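Local coordinates for protein WA352 (Oryza sativa subsp. indica, PDB 5ZT3) that is a mitochondrial protein linked to cytoplasmic male sterility in rice, represented here by a helical piece that contains its DUF8018 region, at residues D27-I32 with E56-K62. Numbering follows the deposited sequence.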
loop_
_atom_site.group_PDB
_atom_site.type_symbol
_atom_site.label_atom_id
_atom_site.label_comp_id
_atom_site.label_asym_id
_atom_site.label_seq_id
_atom_site.Cartn_x
_atom_site.Cartn_y
_atom_site.Cartn_z
ATOM N N ASP A 27 -6.448 -0.178 -4.059
ATOM C CA ASP A 27 -6.737 -0.864 -2.808
ATOM C C ASP A 27 -7.733 -0.060 -1.989
ATOM O O ASP A 27 -7.938 1.135 -2.204
ATOM C CB ASP A 27 -5.480 -1.060 -1.943
ATOM C CG ASP A 27 -4.766 -2.358 -2.231
ATOM O OD1 ASP A 27 -5.240 -3.128 -3.093
ATOM O OD2 ASP A 27 -3.738 -2.625 -1.582
ATOM N N SER A 28 -8.348 -0.747 -1.031
ATOM C CA SER A 28 -9.148 -0.119 0.007
ATOM C C SER A 28 -8.786 -0.792 1.321
ATOM O O SER A 28 -8.114 -1.827 1.341
ATOM C CB SER A 28 -10.638 -0.321 -0.272
ATOM O OG SER A 28 -10.940 -1.709 -0.285
ATOM N N VAL A 29 -9.237 -0.210 2.434
ATOM C CA VAL A 29 -9.101 -0.903 3.716
ATOM C C VAL A 29 -9.676 -2.310 3.618
ATOM O O VAL A 29 -9.056 -3.290 4.063
ATOM C CB VAL A 29 -9.770 -0.090 4.840
ATOM C CG1 VAL A 29 -9.769 -0.890 6.148
ATOM C CG2 VAL A 29 -9.067 1.248 5.029
ATOM N N GLN A 30 -10.862 -2.439 3.017
ATOM C CA GLN A 30 -11.514 -3.742 2.952
ATOM C C GLN A 30 -10.718 -4.731 2.111
ATOM O O GLN A 30 -10.602 -5.910 2.476
ATOM C CB GLN A 30 -12.936 -3.595 2.419
ATOM C CG GLN A 30 -13.929 -3.116 3.459
ATOM C CD GLN A 30 -15.318 -2.923 2.882
ATOM O OE1 GLN A 30 -15.482 -2.736 1.675
ATOM N NE2 GLN A 30 -16.326 -2.979 3.742
ATOM N N SER A 31 -10.145 -4.285 0.989
ATOM C CA SER A 31 -9.403 -5.227 0.160
ATOM C C SER A 31 -8.119 -5.673 0.849
ATOM O O SER A 31 -7.730 -6.843 0.743
ATOM C CB SER A 31 -9.152 -4.663 -1.243
ATOM O OG SER A 31 -8.142 -3.670 -1.242
ATOM N N ILE A 32 -7.471 -4.772 1.594
ATOM C CA ILE A 32 -6.294 -5.165 2.364
ATOM C C ILE A 32 -6.686 -6.126 3.476
ATOM O O ILE A 32 -5.991 -7.117 3.733
ATOM C CB ILE A 32 -5.565 -3.923 2.903
ATOM C CG1 ILE A 32 -5.012 -3.101 1.744
ATOM C CG2 ILE A 32 -4.466 -4.312 3.892
ATOM C CD1 ILE A 32 -4.583 -1.696 2.146
ATOM N N GLU A 56 -6.265 -0.795 8.312
ATOM C CA GLU A 56 -6.364 0.657 8.364
ATOM C C GLU A 56 -4.978 1.280 8.425
ATOM O O GLU A 56 -4.706 2.282 7.748
ATOM C CB GLU A 56 -7.188 1.071 9.585
ATOM C CG GLU A 56 -8.686 0.863 9.442
ATOM C CD GLU A 56 -9.432 1.179 10.722
ATOM O OE1 GLU A 56 -8.763 1.446 11.741
ATOM O OE2 GLU A 56 -10.681 1.154 10.714
ATOM N N ASP A 57 -4.077 0.690 9.217
ATOM C CA ASP A 57 -2.737 1.254 9.343
ATOM C C ASP A 57 -1.966 1.126 8.039
ATOM O O ASP A 57 -1.286 2.071 7.610
ATOM C CB ASP A 57 -1.970 0.556 10.468
ATOM C CG ASP A 57 -2.447 0.957 11.855
ATOM O OD1 ASP A 57 -3.271 1.888 11.972
ATOM O OD2 ASP A 57 -1.976 0.339 12.838
ATOM N N LEU A 58 -2.065 -0.034 7.389
ATOM C CA LEU A 58 -1.377 -0.231 6.120
ATOM C C LEU A 58 -1.914 0.725 5.063
ATOM O O LEU A 58 -1.143 1.354 4.328
ATOM C CB LEU A 58 -1.520 -1.681 5.656
ATOM C CG LEU A 58 -0.742 -2.747 6.424
ATOM C CD1 LEU A 58 -1.217 -4.123 5.973
ATOM C CD2 LEU A 58 0.757 -2.596 6.231
ATOM N N PHE A 59 -3.241 0.855 4.980
ATOM C CA PHE A 59 -3.835 1.660 3.916
ATOM C C PHE A 59 -3.423 3.119 4.034
ATOM O O PHE A 59 -3.061 3.758 3.039
ATOM C CB PHE A 59 -5.355 1.543 3.948
ATOM C CG PHE A 59 -6.046 2.238 2.800
ATOM C CD1 PHE A 59 -5.883 1.786 1.504
ATOM C CD2 PHE A 59 -6.871 3.323 3.024
ATOM C CE1 PHE A 59 -6.518 2.422 0.439
ATOM C CE2 PHE A 59 -7.515 3.958 1.966
ATOM C CZ PHE A 59 -7.344 3.494 0.682
ATOM N N GLU A 60 -3.471 3.670 5.249
ATOM C CA GLU A 60 -3.115 5.073 5.426
ATOM C C GLU A 60 -1.687 5.331 4.965
ATOM O O GLU A 60 -1.409 6.341 4.305
ATOM C CB GLU A 60 -3.298 5.478 6.889
ATOM C CG GLU A 60 -2.907 6.922 7.172
ATOM C CD GLU A 60 -3.607 7.485 8.393
ATOM O OE1 GLU A 60 -3.917 6.700 9.315
ATOM O OE2 GLU A 60 -3.847 8.714 8.429
ATOM N N LEU A 61 -0.768 4.421 5.285
ATOM C CA LEU A 61 0.618 4.583 4.853
ATOM C C LEU A 61 0.760 4.414 3.346
ATOM O O LEU A 61 1.485 5.175 2.688
ATOM C CB LEU A 61 1.508 3.571 5.570
ATOM C CG LEU A 61 2.304 4.073 6.766
ATOM C CD1 LEU A 61 3.114 2.946 7.300
ATOM C CD2 LEU A 61 3.200 5.214 6.370
ATOM N N LYS A 62 0.104 3.399 2.779
ATOM C CA LYS A 62 0.167 3.210 1.335
ATOM C C LYS A 62 -0.314 4.451 0.604
ATOM O O LYS A 62 0.286 4.858 -0.396
ATOM C CB LYS A 62 -0.701 2.036 0.918
ATOM C CG LYS A 62 -0.158 0.686 1.262
ATOM C CD LYS A 62 -1.017 -0.350 0.557
ATOM C CE LYS A 62 -0.743 -1.717 1.085
ATOM N NZ LYS A 62 -1.443 -2.722 0.250
#
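F59 lies against the start of helix 29-37 and touches D27, S28, V29 and I32. One face of its ring packs on the backbone: V29 N stands 4.0 Å above the plane, over the ring centre, and S28 C is offset toward the rim. I32 CD1 meets the ring edge, 3.8 Å from F59 CD1. V29 CG2 comes within 3.6 Å of F59 CD2. F59 CG is anti to the backbone N (chi1 -174°), which carries the ring across to the first turn of the other helix. Y18 adds an edge-to-face ring contact. With an alanine at this position, V29 CG2 and I32 CD1 would probably lose their aromatic partner, and a gap would be likely to open against the S28-V29 backbone.

I32 uses both branches. CD1 reaches F59, while CG2 meets L58 CD1 at 3.9 Å. V29 CG1 touches the aliphatic CG of E56 where the two side chains cross at a slant; the E56 carboxylate pairs with R52.

The helix start is a capping box. S28 OG accepts from S31 N, and S28 N donates to S31 OG at 2.9 Å in a nearly straight bond (173°). Just before it, D27 OD2 takes a salt bridge from K62 NZ at 2.9 Å. The extended lysine chain meets I32 CD1 tip to tip. D27 OD1 is bridged by R35 and R84, and K62 NZ also pairs with E95. The contact thus joins an apolar seam between helices 29-37 and 45-72 to the buried D27-K62 pair, whose charges are shared with R35, R84 and E95, and these opposite charges probably offset the cost of burial.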